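Local coordinates for protein FAD-dependent oxidoreductase (Actinomadura kijaniata, PDB 4KCF) that probably oxidises the amino group of a dTDP-linked 3-amino sugar with a flavin cofactor, as a sugar N-oxygenase of the acyl-CoA dehydrogenase family, consistent with a role in kijanose formation, at residues 83-88 with 129-134; 139-144 with 253-258; 118-123 with 154-159. One frame throughout, in Å; residues are numbered along the deposited sequence.

Contact 1 (83-88 with 129-134); sequences TVPAEL and YEWRHG. With AKM ([(2R,4S,6R)-4-azanyl-4,6-dimethyl-5,5-bis(oxidanyl)oxan-2-yl] [[(2R,3S,5R)-5-[5-methyl-2,4-bis(oxidanylidene)pyrimidin-1-yl]-3-oxidanyl-oxolan-2-yl]methoxy-oxidanyl-phosphoryl] hydrogen phosphate), chain B.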
loop_
_atom_site.group_PDB
_atom_site.type_symbol
_atom_site.label_atom_id
_atom_site.label_comp_id
_atom_site.label_asym_id
_atom_site.label_seq_id
_atom_site.Cartn_x
_atom_site.Cartn_y
_atom_site.Cartn_z
ATOM N N THR A 83 11.342 -6.006 -4.803
ATOM C CA THR A 83 10.615 -5.924 -6.075
ATOM C C THR A 83 11.326 -5.123 -7.169
ATOM O O THR A 83 10.725 -4.728 -8.174
ATOM C CB THR A 83 9.178 -5.365 -5.907
ATOM O OG1 THR A 83 9.272 -4.098 -5.239
ATOM C CG2 THR A 83 8.315 -6.356 -5.072
ATOM N N VAL A 84 12.628 -4.891 -7.008
ATOM C CA VAL A 84 13.406 -4.329 -8.117
ATOM C C VAL A 84 13.703 -5.441 -9.124
ATOM O O VAL A 84 14.014 -6.545 -8.683
ATOM C CB VAL A 84 14.722 -3.744 -7.591
ATOM C CG1 VAL A 84 15.543 -3.157 -8.755
ATOM C CG2 VAL A 84 14.437 -2.679 -6.549
ATOM N N PRO A 85 13.577 -5.195 -10.441
ATOM C CA PRO A 85 13.980 -6.258 -11.367
ATOM C C PRO A 85 15.307 -6.935 -11.058
ATOM O O PRO A 85 16.251 -6.292 -10.562
ATOM C CB PRO A 85 14.019 -5.551 -12.718
ATOM C CG PRO A 85 12.849 -4.615 -12.585
ATOM C CD PRO A 85 12.956 -4.076 -11.183
ATOM N N ALA A 86 15.336 -8.240 -11.308
ATOM C CA ALA A 86 16.567 -8.997 -11.139
ATOM C C ALA A 86 17.700 -8.351 -11.951
ATOM O O ALA A 86 18.833 -8.309 -11.467
ATOM C CB ALA A 86 16.360 -10.465 -11.582
ATOM N N GLU A 87 17.374 -7.882 -13.157
ATOM C CA GLU A 87 18.334 -7.290 -14.091
ATOM C C GLU A 87 19.050 -6.152 -13.406
ATOM O O GLU A 87 20.126 -5.814 -13.861
ATOM C CB GLU A 87 17.695 -6.629 -15.321
ATOM C CG GLU A 87 16.924 -7.534 -16.272
ATOM C CD GLU A 87 15.541 -7.954 -15.742
ATOM O OE1 GLU A 87 14.568 -7.983 -16.538
ATOM O OE2 GLU A 87 15.424 -8.269 -14.532
ATOM N N LEU A 88 18.477 -5.550 -12.366
ATOM C CA LEU A 88 19.064 -4.379 -11.742
ATOM C C LEU A 88 19.591 -4.662 -10.360
ATOM O O LEU A 88 19.855 -3.741 -9.585
ATOM C CB LEU A 88 18.075 -3.223 -11.666
ATOM C CG LEU A 88 17.548 -2.645 -12.975
ATOM C CD1 LEU A 88 16.568 -1.516 -12.648
ATOM C CD2 LEU A 88 18.644 -2.099 -13.891
ATOM N N TYR A 129 7.805 -0.874 -14.137
ATOM C CA TYR A 129 7.031 -0.620 -15.332
ATOM C C TYR A 129 7.553 0.602 -16.068
ATOM O O TYR A 129 7.561 0.582 -17.301
ATOM C CB TYR A 129 5.552 -0.355 -15.027
ATOM C CG TYR A 129 4.641 -0.343 -16.233
ATOM C CD1 TYR A 129 4.097 -1.544 -16.694
ATOM C CD2 TYR A 129 4.305 0.842 -16.901
ATOM C CE1 TYR A 129 3.240 -1.564 -17.763
ATOM C CE2 TYR A 129 3.455 0.838 -18.013
ATOM C CZ TYR A 129 2.941 -0.382 -18.419
ATOM O OH TYR A 129 2.084 -0.545 -19.483
ATOM N N GLU A 130 7.831 1.680 -15.327
ATOM C CA GLU A 130 8.397 2.906 -15.895
ATOM C C GLU A 130 9.671 2.498 -16.659
ATOM O O GLU A 130 9.804 2.806 -17.828
ATOM C CB GLU A 130 8.687 3.955 -14.825
ATOM C CG GLU A 130 7.473 4.497 -14.070
ATOM C CD GLU A 130 6.541 5.360 -14.912
ATOM O OE1 GLU A 130 5.430 5.725 -14.471
ATOM O OE2 GLU A 130 6.932 5.700 -16.044
ATOM N N TRP A 131 10.534 1.725 -16.010
ATOM C CA TRP A 131 11.796 1.266 -16.564
ATOM C C TRP A 131 11.682 0.525 -17.889
ATOM O O TRP A 131 12.452 0.810 -18.801
ATOM C CB TRP A 131 12.560 0.429 -15.544
ATOM C CG TRP A 131 13.917 -0.049 -15.981
ATOM C CD1 TRP A 131 15.004 0.734 -16.273
ATOM C CD2 TRP A 131 14.358 -1.409 -16.124
ATOM N NE1 TRP A 131 16.082 -0.049 -16.595
ATOM C CE2 TRP A 131 15.718 -1.368 -16.512
ATOM C CE3 TRP A 131 13.745 -2.657 -15.944
ATOM C CZ2 TRP A 131 16.476 -2.524 -16.734
ATOM C CZ3 TRP A 131 14.496 -3.808 -16.177
ATOM C CH2 TRP A 131 15.848 -3.730 -16.570
ATOM N N ARG A 132 10.725 -0.389 -18.003
ATOM C CA ARG A 132 10.543 -1.186 -19.213
ATOM C C ARG A 132 9.733 -0.456 -20.283
ATOM O O ARG A 132 9.824 -0.826 -21.453
ATOM C CB ARG A 132 9.835 -2.518 -18.924
ATOM C CG ARG A 132 10.383 -3.339 -17.749
ATOM C CD ARG A 132 9.848 -4.771 -17.691
ATOM N NE ARG A 132 10.111 -5.419 -16.401
ATOM C CZ ARG A 132 11.156 -6.188 -16.092
ATOM N NH1 ARG A 132 11.267 -6.721 -14.883
ATOM N NH2 ARG A 132 12.115 -6.449 -16.973
ATOM N N HIS A 133 8.933 0.541 -19.926
ATOM C CA HIS A 133 7.901 1.020 -20.867
ATOM C C HIS A 133 7.702 2.517 -21.030
ATOM O O HIS A 133 6.925 2.959 -21.864
ATOM C CB HIS A 133 6.511 0.431 -20.556
ATOM C CG HIS A 133 6.466 -1.066 -20.606
ATOM N ND1 HIS A 133 6.380 -1.770 -21.788
ATOM C CD2 HIS A 133 6.499 -1.992 -19.617
ATOM C CE1 HIS A 133 6.398 -3.066 -21.526
ATOM N NE2 HIS A 133 6.460 -3.228 -20.215
ATOM N N GLY A 134 8.355 3.318 -20.206
ATOM C CA GLY A 134 8.128 4.752 -20.335
ATOM C C GLY A 134 9.176 5.315 -21.283
ATOM O O GLY A 134 10.099 4.605 -21.709
HETATM O O2P AKM B . -1.114 4.673 -8.326
HETATM P P AKM B . -0.350 5.494 -9.370
HETATM O O1P AKM B . -1.106 6.507 -10.179
HETATM O OPP AKM B . 0.810 6.311 -8.644
HETATM P P2 AKM B . 1.806 5.839 -7.483
HETATM O O3P AKM B . 2.942 6.851 -7.561
HETATM O O1 AKM B . 1.010 6.139 -6.130
HETATM C C1 AKM B . 0.441 5.156 -5.283
HETATM C C2 AKM B . -0.589 5.802 -4.340
HETATM C C3 AKM B . -0.909 4.857 -3.183
HETATM C C3M AKM B . -1.893 3.874 -3.827
HETATM N N3 AKM B . -1.593 5.567 -2.091
HETATM C C4 AKM B . 0.338 4.254 -2.519
HETATM O O4A AKM B . 0.877 5.143 -1.527
HETATM O O4B AKM B . -0.028 3.079 -1.773
HETATM C C5 AKM B . 1.631 4.194 -3.334
HETATM C C6 AKM B . 2.607 3.036 -3.163
HETATM O O5 AKM B . 1.620 4.624 -4.694
HETATM O O4P AKM B . 2.216 4.375 -7.485
HETATM O "O5'" AKM B . 0.331 4.439 -10.373
HETATM C "C5'" AKM B . 1.062 4.986 -11.469
HETATM C "C4'" AKM B . 2.159 3.961 -11.695
HETATM C "C3'" AKM B . 3.189 4.383 -12.749
HETATM O "O3'" AKM B . 4.323 4.896 -12.065
HETATM C "C2'" AKM B . 3.580 3.106 -13.473
HETATM C "C1'" AKM B . 2.574 2.052 -13.007
HETATM O "O4'" AKM B . 1.593 2.755 -12.216
HETATM N N11 AKM B . 1.885 1.285 -14.053
HETATM C C21 AKM B . 1.950 -0.042 -14.014
HETATM O O21 AKM B . 2.702 -0.648 -13.063
HETATM N N31 AKM B . 1.339 -0.831 -14.914
HETATM C C41 AKM B . 0.596 -0.247 -15.872
HETATM O O41 AKM B . -0.062 -0.984 -16.798
HETATM C C51 AKM B . 0.457 1.219 -15.928
HETATM C C5A AKM B . -0.392 1.851 -16.994
HETATM C C61 AKM B . 1.149 1.942 -14.972
#
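W131 and R132, near the C-terminal end of helix 111-133, reach out to P85, E87 and L88 of the loop that joins helices 68-76 and 96-109, in a mixed contact with a greasy inner side and a salt bridge on its exposed side. The indole is the centrepiece. L88 lies over one of its faces, and the CD1 methyl makes a CH-pi contact 4.1 Å from the centroid of the six-membered ring of W131, only 16° off the normal. The second methyl of L88, CD2, comes to 3.6 Å from W131 CZ2. E87 bounds the ring at the edge: its CG lies in the indole plane, while E87 CB comes to 3.7 Å from W131 CH2. P85 runs past the indole in the opposite direction, with CB 3.9 Å from W131 CZ3. From this proline the contact passes to the arginine, since P85 CG also packs 3.5 Å from R132 NH1.

R132 runs extended from CG to NE, which carries its guanidinium out to the bent E87 chain. There R132 NH2 donates to E87 OE1 over 2.9 Å in a nearly straight bond of 168°. The carboxylate oxygen lies in the guanidinium plane, yet the donor stands above the carboxylate plane. The indole NE1 has its own acceptor in E143 of helix 136-151. On the same helical turn Y129 lays its ring over the thymine of the bound nucleotide sugar, and E130 OE1 accepts from O3' of that ligand and is also salt-bridged to R257. The contact thus lies next to the dTDP-binding site, in the N-terminal helical domain of the acyl-CoA dehydrogenase fold.

Contact 2 (139-144 with 253-258); sequences RTLAER and HVLMRD
L141 faces the start of strand 254-259 and meets H253 with both of its methyl groups, an example of one branched side chain serving backbone and ring together. Its CG stands opposite the backbone N (chi1 -169°), which turns the branch toward H253, and the two methyls part there. L141 CD2 rests 3.8 Å from H253 C and looks on to L255 CG at 4.3 Å, while L141 CD1 lies 3.8 Å from H253 CD2, approaching the imidazole obliquely. The two side chains cross at about a right angle.

H253 holds its own CG anti to the carbonyl carbon (chi1 -71°), and its ring end swings nearer the helix. R144, itself exposed, also reaches H253. The arginine chain bends at chi2 and again at chi3, and this folding brings the guanidinium back to the histidine. R144 NH1 sits at the imidazole edge, near the ring plane, 3.3 Å from H253 NE2, with the two flat groups turned 50° against each other.

Here, then, helix 136-151 is laid against the sheet at the beginning of strand 254-259. Strand 210-217 pairs with that strand and adds V215 to the surroundings of L141, while A142, on the same helix, packs against E130 and W131 of helix 111-133.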
loop_
_atom_site.group_PDB
_atom_site.type_symbol
_atom_site.label_atom_id
_atom_site.label_comp_id
_atom_site.label_asym_id
_atom_site.label_seq_id
_atom_site.Cartn_x
_atom_site.Cartn_y
_atom_site.Cartn_z
ATOM N N ARG A 139 12.499 6.209 -17.967
ATOM C CA ARG A 139 13.363 5.032 -17.770
ATOM C C ARG A 139 14.604 5.319 -16.945
ATOM O O ARG A 139 15.037 4.464 -16.173
ATOM C CB ARG A 139 13.830 4.387 -19.074
ATOM C CG ARG A 139 12.734 3.828 -19.964
ATOM C CD ARG A 139 13.340 2.885 -21.022
ATOM N NE ARG A 139 14.244 3.569 -21.951
ATOM C CZ ARG A 139 13.833 4.333 -22.961
ATOM N NH1 ARG A 139 14.704 4.941 -23.756
ATOM N NH2 ARG A 139 12.539 4.510 -23.180
ATOM N N THR A 140 15.140 6.526 -17.114
ATOM C CA THR A 140 16.377 6.971 -16.491
ATOM C C THR A 140 16.157 7.320 -15.025
ATOM O O THR A 140 16.885 6.836 -14.155
ATOM C CB THR A 140 17.015 8.159 -17.263
ATOM O OG1 THR A 140 17.340 7.740 -18.594
ATOM C CG2 THR A 140 18.301 8.676 -16.612
ATOM N N LEU A 141 15.165 8.150 -14.732
ATOM C CA LEU A 141 14.777 8.273 -13.331
ATOM C C LEU A 141 14.526 6.928 -12.634
ATOM O O LEU A 141 15.136 6.638 -11.593
ATOM C CB LEU A 141 13.566 9.185 -13.244
ATOM C CG LEU A 141 13.146 9.649 -11.849
ATOM C CD1 LEU A 141 14.305 10.327 -11.132
ATOM C CD2 LEU A 141 11.951 10.600 -12.012
ATOM N N ALA A 142 13.659 6.096 -13.215
ATOM C CA ALA A 142 13.281 4.787 -12.643
ATOM C C ALA A 142 14.480 3.925 -12.307
ATOM O O ALA A 142 14.606 3.390 -11.194
ATOM C CB ALA A 142 12.374 4.012 -13.626
ATOM N N GLU A 143 15.359 3.810 -13.304
ATOM C CA GLU A 143 16.535 2.958 -13.173
ATOM C C GLU A 143 17.404 3.453 -12.043
ATOM O O GLU A 143 17.827 2.650 -11.206
ATOM C CB GLU A 143 17.333 2.817 -14.481
ATOM C CG GLU A 143 18.562 1.946 -14.281
ATOM C CD GLU A 143 19.352 1.590 -15.550
ATOM O OE1 GLU A 143 20.505 1.147 -15.376
ATOM O OE2 GLU A 143 18.858 1.690 -16.697
ATOM N N ARG A 144 17.635 4.762 -11.977
ATOM C CA ARG A 144 18.419 5.293 -10.862
ATOM C C ARG A 144 17.734 5.079 -9.504
ATOM O O ARG A 144 18.370 4.721 -8.521
ATOM C CB ARG A 144 18.763 6.781 -11.076
ATOM C CG ARG A 144 19.565 7.388 -9.921
ATOM C CD ARG A 144 20.584 8.462 -10.324
ATOM N NE ARG A 144 20.032 9.816 -10.353
ATOM C CZ ARG A 144 19.435 10.388 -11.400
ATOM N NH1 ARG A 144 18.996 11.638 -11.312
ATOM N NH2 ARG A 144 19.279 9.736 -12.547
ATOM N N HIS A 253 13.432 14.970 -13.010
ATOM C CA HIS A 253 12.914 14.285 -11.825
ATOM C C HIS A 253 11.383 14.334 -11.782
ATOM O O HIS A 253 10.773 14.222 -10.724
ATOM C CB HIS A 253 13.453 14.936 -10.550
ATOM C CG HIS A 253 14.906 14.695 -10.296
ATOM N ND1 HIS A 253 15.630 15.446 -9.395
ATOM C CD2 HIS A 253 15.773 13.805 -10.832
ATOM C CE1 HIS A 253 16.883 15.028 -9.387
ATOM N NE2 HIS A 253 16.998 14.032 -10.248
ATOM N N VAL A 254 10.753 14.530 -12.935
ATOM C CA VAL A 254 9.306 14.704 -13.051
ATOM C C VAL A 254 8.729 13.704 -14.079
ATOM O O VAL A 254 9.118 13.708 -15.256
ATOM C CB VAL A 254 8.920 16.185 -13.336
ATOM C CG1 VAL A 254 7.406 16.376 -13.429
ATOM C CG2 VAL A 254 9.479 17.108 -12.267
ATOM N N LEU A 255 7.835 12.832 -13.600
ATOM C CA LEU A 255 6.996 11.968 -14.432
ATOM C C LEU A 255 5.668 12.621 -14.832
ATOM O O LEU A 255 4.721 12.706 -14.042
ATOM C CB LEU A 255 6.756 10.641 -13.713
ATOM C CG LEU A 255 7.987 9.800 -13.357
ATOM C CD1 LEU A 255 7.597 8.651 -12.434
ATOM C CD2 LEU A 255 8.693 9.249 -14.579
ATOM N N MET A 256 5.583 13.097 -16.069
ATOM C CA MET A 256 4.372 13.778 -16.497
ATOM C C MET A 256 3.283 12.751 -16.783
ATOM O O MET A 256 3.541 11.727 -17.402
ATOM C CB MET A 256 4.640 14.613 -17.742
ATOM C CG MET A 256 3.715 15.800 -17.895
ATOM S SD MET A 256 4.216 17.200 -16.865
ATOM C CE MET A 256 6.013 17.091 -16.817
ATOM N N ARG A 257 2.069 13.018 -16.314
ATOM C CA ARG A 257 0.932 12.131 -16.558
ATOM C C ARG A 257 0.036 12.748 -17.630
ATOM O O ARG A 257 0.547 13.469 -18.484
ATOM C CB ARG A 257 0.168 11.866 -15.259
ATOM C CG ARG A 257 1.045 11.408 -14.114
ATOM C CD ARG A 257 1.921 10.234 -14.513
ATOM N NE ARG A 257 2.466 9.644 -13.290
ATOM C CZ ARG A 257 3.355 8.658 -13.254
ATOM N NH1 ARG A 257 3.796 8.140 -14.395
ATOM N NH2 ARG A 257 3.774 8.197 -12.080
ATOM N N ASP A 258 -1.269 12.477 -17.632
ATOM C CA ASP A 258 -2.121 13.034 -18.694
ATOM C C ASP A 258 -2.948 14.235 -18.200
ATOM O O ASP A 258 -2.948 14.524 -16.992
ATOM C CB ASP A 258 -2.870 11.937 -19.482
ATOM C CG ASP A 258 -3.504 10.882 -18.590
ATOM O OD1 ASP A 258 -3.308 9.664 -18.790
ATOM O OD2 ASP A 258 -4.218 11.271 -17.645
#

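Contact 3 (118-123 with 154-159); sequences HMQLSR and AVVCSG. With AKM ([(2R,4S,6R)-4-azanyl-4,6-dimethyl-5,5-bis(oxidanyl)oxan-2-yl] [[(2R,3S,5R)-5-[5-methyl-2,4-bis(oxidanylidene)pyrimidin-1-yl]-3-oxidanyl-oxolan-2-yl]methoxy-oxidanyl-phosphoryl] hydrogen phosphate), chain B; FMN (flavin mononucleotide), chain C.
The carboxamide of Q120 grips the backbone where strand 156-159 begins with two hydrogen bonds, one through each of its polar atoms. Q120 OE1 accepts from V156 N at 2.9 Å, almost straight at 175° and in the carbonyl plane, while Q120 NE2 donates to A154 O over 3.1 Å along a more bent path. A turn at chi2 (83°) swings the amide toward the strand, and NE2 has a further acceptor in M80 O, so the amide is fixed from several directions. Beside it, a water bridges the two backbones, donating to both M119 O and V156 O and accepting from R123 NH1.

R123 carries the contact to the bound nucleotide sugar. R123 NH2 donates to phosphate oxygen O3P of this ligand at 2.9 Å, backed by a weak bond from NH1, with the oxygen at the guanidinium edge; this positive group would be expected to offset part of the diphosphate charge. S158 is shared between ligands: S158 OG is hydrogen-bonded to O4A of the nucleotide sugar at 3.0 Å, and its backbone O receives a weak bond from flavin N3. M119 reaches between the same two ligands: M119 SD lies 3.2 Å from O4A of the nucleotide sugar and M119 CE 3.2 Å from O4 of the flavin.

Farther out, the aliphatic part of R123 crosses V156 at about a right angle, R123 CG lying 3.7 Å from V156 CG1. Helix and strand are nearly perpendicular, at 96°. Behind V156 come I145 and M149 of helix 136-151, and V197 of the parallel strand 195-202 touches both V156 and R123; helix 111-133 thus rests across the sheet edge, with helix 96-109 packed against it through H118 and L121.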
loop_
_atom_site.group_PDB
_atom_site.type_symbol
_atom_site.label_atom_id
_atom_site.label_comp_id
_atom_site.label_asym_id
_atom_site.label_seq_id
_atom_site.Cartn_x
_atom_site.Cartn_y
_atom_site.Cartn_z
ATOM N N HIS A 118 4.721 -1.920 2.208
ATOM C CA HIS A 118 3.983 -2.010 0.972
ATOM C C HIS A 118 4.321 -0.785 0.123
ATOM O O HIS A 118 4.421 -0.941 -1.107
ATOM C CB HIS A 118 2.453 -2.128 1.147
ATOM C CG HIS A 118 1.701 -1.653 -0.060
ATOM N ND1 HIS A 118 1.248 -2.473 -1.079
ATOM C CD2 HIS A 118 1.342 -0.400 -0.408
ATOM C CE1 HIS A 118 0.674 -1.740 -2.017
ATOM N NE2 HIS A 118 0.715 -0.470 -1.633
ATOM N N MET A 119 4.459 0.407 0.716
ATOM C CA MET A 119 4.735 1.549 -0.182
ATOM C C MET A 119 6.034 1.333 -1.002
ATOM O O MET A 119 6.083 1.604 -2.208
ATOM C CB MET A 119 4.783 2.888 0.550
ATOM C CG MET A 119 3.694 3.196 1.601
ATOM S SD MET A 119 2.120 3.217 0.747
ATOM C CE MET A 119 1.075 3.404 2.215
ATOM N N GLN A 120 7.052 0.826 -0.319
ATOM C CA GLN A 120 8.331 0.463 -0.958
ATOM C C GLN A 120 8.166 -0.681 -1.964
ATOM O O GLN A 120 8.728 -0.588 -3.040
ATOM C CB GLN A 120 9.386 0.092 0.093
ATOM C CG GLN A 120 10.801 -0.275 -0.473
ATOM C CD GLN A 120 11.632 0.995 -0.751
ATOM O OE1 GLN A 120 11.117 2.101 -0.662
ATOM N NE2 GLN A 120 12.908 0.843 -1.063
ATOM N N LEU A 121 7.456 -1.765 -1.635
ATOM C CA LEU A 121 7.388 -2.889 -2.584
ATOM C C LEU A 121 6.544 -2.563 -3.824
ATOM O O LEU A 121 6.861 -2.880 -4.978
ATOM C CB LEU A 121 6.960 -4.181 -1.895
ATOM C CG LEU A 121 7.872 -4.676 -0.766
ATOM C CD1 LEU A 121 7.491 -6.085 -0.277
ATOM C CD2 LEU A 121 9.368 -4.677 -1.135
ATOM N N SER A 122 5.458 -1.852 -3.574
ATOM C CA SER A 122 4.633 -1.324 -4.642
ATOM C C SER A 122 5.526 -0.517 -5.600
ATOM O O SER A 122 5.396 -0.690 -6.807
ATOM C CB SER A 122 3.554 -0.427 -4.037
ATOM O OG SER A 122 2.986 0.433 -5.030
ATOM N N ARG A 123 6.390 0.357 -5.084
ATOM C CA ARG A 123 7.184 1.255 -5.956
ATOM C C ARG A 123 8.166 0.489 -6.848
ATOM O O ARG A 123 8.400 0.834 -8.009
ATOM C CB ARG A 123 7.984 2.249 -5.123
ATOM C CG ARG A 123 8.796 3.239 -5.980
ATOM C CD ARG A 123 7.821 4.163 -6.714
ATOM N NE ARG A 123 6.880 4.720 -5.753
ATOM C CZ ARG A 123 5.809 5.443 -6.063
ATOM N NH1 ARG A 123 5.005 5.877 -5.084
ATOM N NH2 ARG A 123 5.549 5.704 -7.334
ATOM N N ALA A 154 17.792 4.149 -1.263
ATOM C CA ALA A 154 16.533 4.824 -1.563
ATOM C C ALA A 154 15.341 4.164 -0.833
ATOM O O ALA A 154 15.180 2.934 -0.851
ATOM C CB ALA A 154 16.308 4.964 -3.074
ATOM N N VAL A 155 14.568 4.999 -0.132
ATOM C CA VAL A 155 13.362 4.619 0.625
ATOM C C VAL A 155 12.308 5.585 0.100
ATOM O O VAL A 155 12.377 6.823 0.311
ATOM C CB VAL A 155 13.508 4.710 2.135
ATOM C CG1 VAL A 155 12.188 4.420 2.811
ATOM C CG2 VAL A 155 14.507 3.676 2.655
ATOM N N VAL A 156 11.371 4.997 -0.641
ATOM C CA VAL A 156 10.501 5.787 -1.514
ATOM C C VAL A 156 9.071 5.866 -0.959
ATOM O O VAL A 156 8.378 4.835 -0.843
ATOM C CB VAL A 156 10.529 5.231 -2.952
ATOM C CG1 VAL A 156 9.814 6.184 -3.935
ATOM C CG2 VAL A 156 11.999 4.938 -3.379
ATOM N N CYS A 157 8.652 7.083 -0.626
ATOM C CA CYS A 157 7.383 7.377 0.002
ATOM C C CYS A 157 6.472 7.876 -1.105
ATOM O O CYS A 157 6.908 8.158 -2.234
ATOM C CB CYS A 157 7.542 8.437 1.079
ATOM S SG CYS A 157 8.358 7.676 2.491
ATOM N N SER A 158 5.198 7.997 -0.756
ATOM C CA SER A 158 4.216 8.311 -1.783
ATOM C C SER A 158 3.300 9.366 -1.188
ATOM O O SER A 158 2.802 9.158 -0.070
ATOM C CB SER A 158 3.413 7.057 -2.131
ATOM O OG SER A 158 2.252 7.498 -2.818
ATOM N N GLY A 159 3.097 10.459 -1.924
ATOM C CA GLY A 159 2.333 11.610 -1.428
ATOM C C GLY A 159 1.215 11.956 -2.397
ATOM O O GLY A 159 1.476 12.681 -3.373
HETATM O O2P AKM B . -1.114 4.673 -8.326
HETATM P P AKM B . -0.350 5.494 -9.370
HETATM O O1P AKM B . -1.106 6.507 -10.179
HETATM O OPP AKM B . 0.810 6.311 -8.644
HETATM P P2 AKM B . 1.806 5.839 -7.483
HETATM O O3P AKM B . 2.942 6.851 -7.561
HETATM O O1 AKM B . 1.010 6.139 -6.130
HETATM C C1 AKM B . 0.441 5.156 -5.283
HETATM C C2 AKM B . -0.589 5.802 -4.340
HETATM C C3 AKM B . -0.909 4.857 -3.183
HETATM C C3M AKM B . -1.893 3.874 -3.827
HETATM N N3 AKM B . -1.593 5.567 -2.091
HETATM C C4 AKM B . 0.338 4.254 -2.519
HETATM O O4A AKM B . 0.877 5.143 -1.527
HETATM O O4B AKM B . -0.028 3.079 -1.773
HETATM C C5 AKM B . 1.631 4.194 -3.334
HETATM C C6 AKM B . 2.607 3.036 -3.163
HETATM O O5 AKM B . 1.620 4.624 -4.694
HETATM O O4P AKM B . 2.216 4.375 -7.485
HETATM O "O5'" AKM B . 0.331 4.439 -10.373
HETATM C "C5'" AKM B . 1.062 4.986 -11.469
HETATM C "C4'" AKM B . 2.159 3.961 -11.695
HETATM C "C3'" AKM B . 3.189 4.383 -12.749
HETATM O "O3'" AKM B . 4.323 4.896 -12.065
HETATM C "C2'" AKM B . 3.580 3.106 -13.473
HETATM C "C1'" AKM B . 2.574 2.052 -13.007
HETATM O "O4'" AKM B . 1.593 2.755 -12.216
HETATM N N11 AKM B . 1.885 1.285 -14.053
HETATM C C21 AKM B . 1.950 -0.042 -14.014
HETATM O O21 AKM B . 2.702 -0.648 -13.063
HETATM N N31 AKM B . 1.339 -0.831 -14.914
HETATM C C41 AKM B . 0.596 -0.247 -15.872
HETATM O O41 AKM B . -0.062 -0.984 -16.798
HETATM C C51 AKM B . 0.457 1.219 -15.928
HETATM C C5A AKM B . -0.392 1.851 -16.994
HETATM C C61 AKM B . 1.149 1.942 -14.972
HETATM N N1 FMN C . -1.809 7.841 0.817
HETATM C C2 FMN C . -0.674 7.994 0.085
HETATM O O2 FMN C . -0.811 8.569 -1.031
HETATM N N3 FMN C . 0.517 7.517 0.542
HETATM C C4 FMN C . 0.539 6.967 1.776
HETATM O O4 FMN C . 1.719 6.492 2.265
HETATM C C4A FMN C . -0.645 6.773 2.530
HETATM N N5 FMN C . -0.661 6.179 3.765
HETATM C C5A FMN C . -1.828 6.104 4.463
HETATM C C6 FMN C . -1.821 5.497 5.721
HETATM C C7 FMN C . -3.014 5.384 6.457
HETATM C C7M FMN C . -3.001 4.748 7.821
HETATM C C8 FMN C . -4.279 5.917 5.908
HETATM C C8M FMN C . -5.606 5.832 6.632
HETATM C C9 FMN C . -4.224 6.497 4.647
HETATM C C9A FMN C . -3.025 6.595 3.913
HETATM N N10 FMN C . -3.017 7.204 2.695
HETATM C C10 FMN C . -1.845 7.245 2.018
HETATM C "C1'" FMN C . -4.179 7.838 2.042
HETATM C "C2'" FMN C . -5.557 7.263 1.715
HETATM O "O2'" FMN C . -5.100 6.456 0.631
HETATM C "C3'" FMN C . -6.797 8.159 1.418
HETATM O "O3'" FMN C . -6.579 9.201 0.438
HETATM C "C4'" FMN C . -7.638 8.879 2.510
HETATM O "O4'" FMN C . -7.589 8.553 3.924
HETATM O O HOH W 1 6.312 4.398 -2.711
#

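The three contacts show how one ligand site is built from consecutive helices and a sheet. Contacts 1 and 3 both use helix 111-133, with centres about 15 Å apart, and touch the nucleotide sugar near its thymidine and its sugar and phosphate respectively. A probable hydrogen bond between T83 and L121 joins them. Contact 2, centred about 12 Å from contact 1, belongs to the next helix, 136-151, and meets the same sheet as contact 3. The salt bridge between E130 and R257 ties it to contact 1. Along the chain contact 1 closes before contact 2 opens, whereas contact 3 alternates with both, interlocking the helical N-terminal region with the sheet around the bound nucleotide sugar.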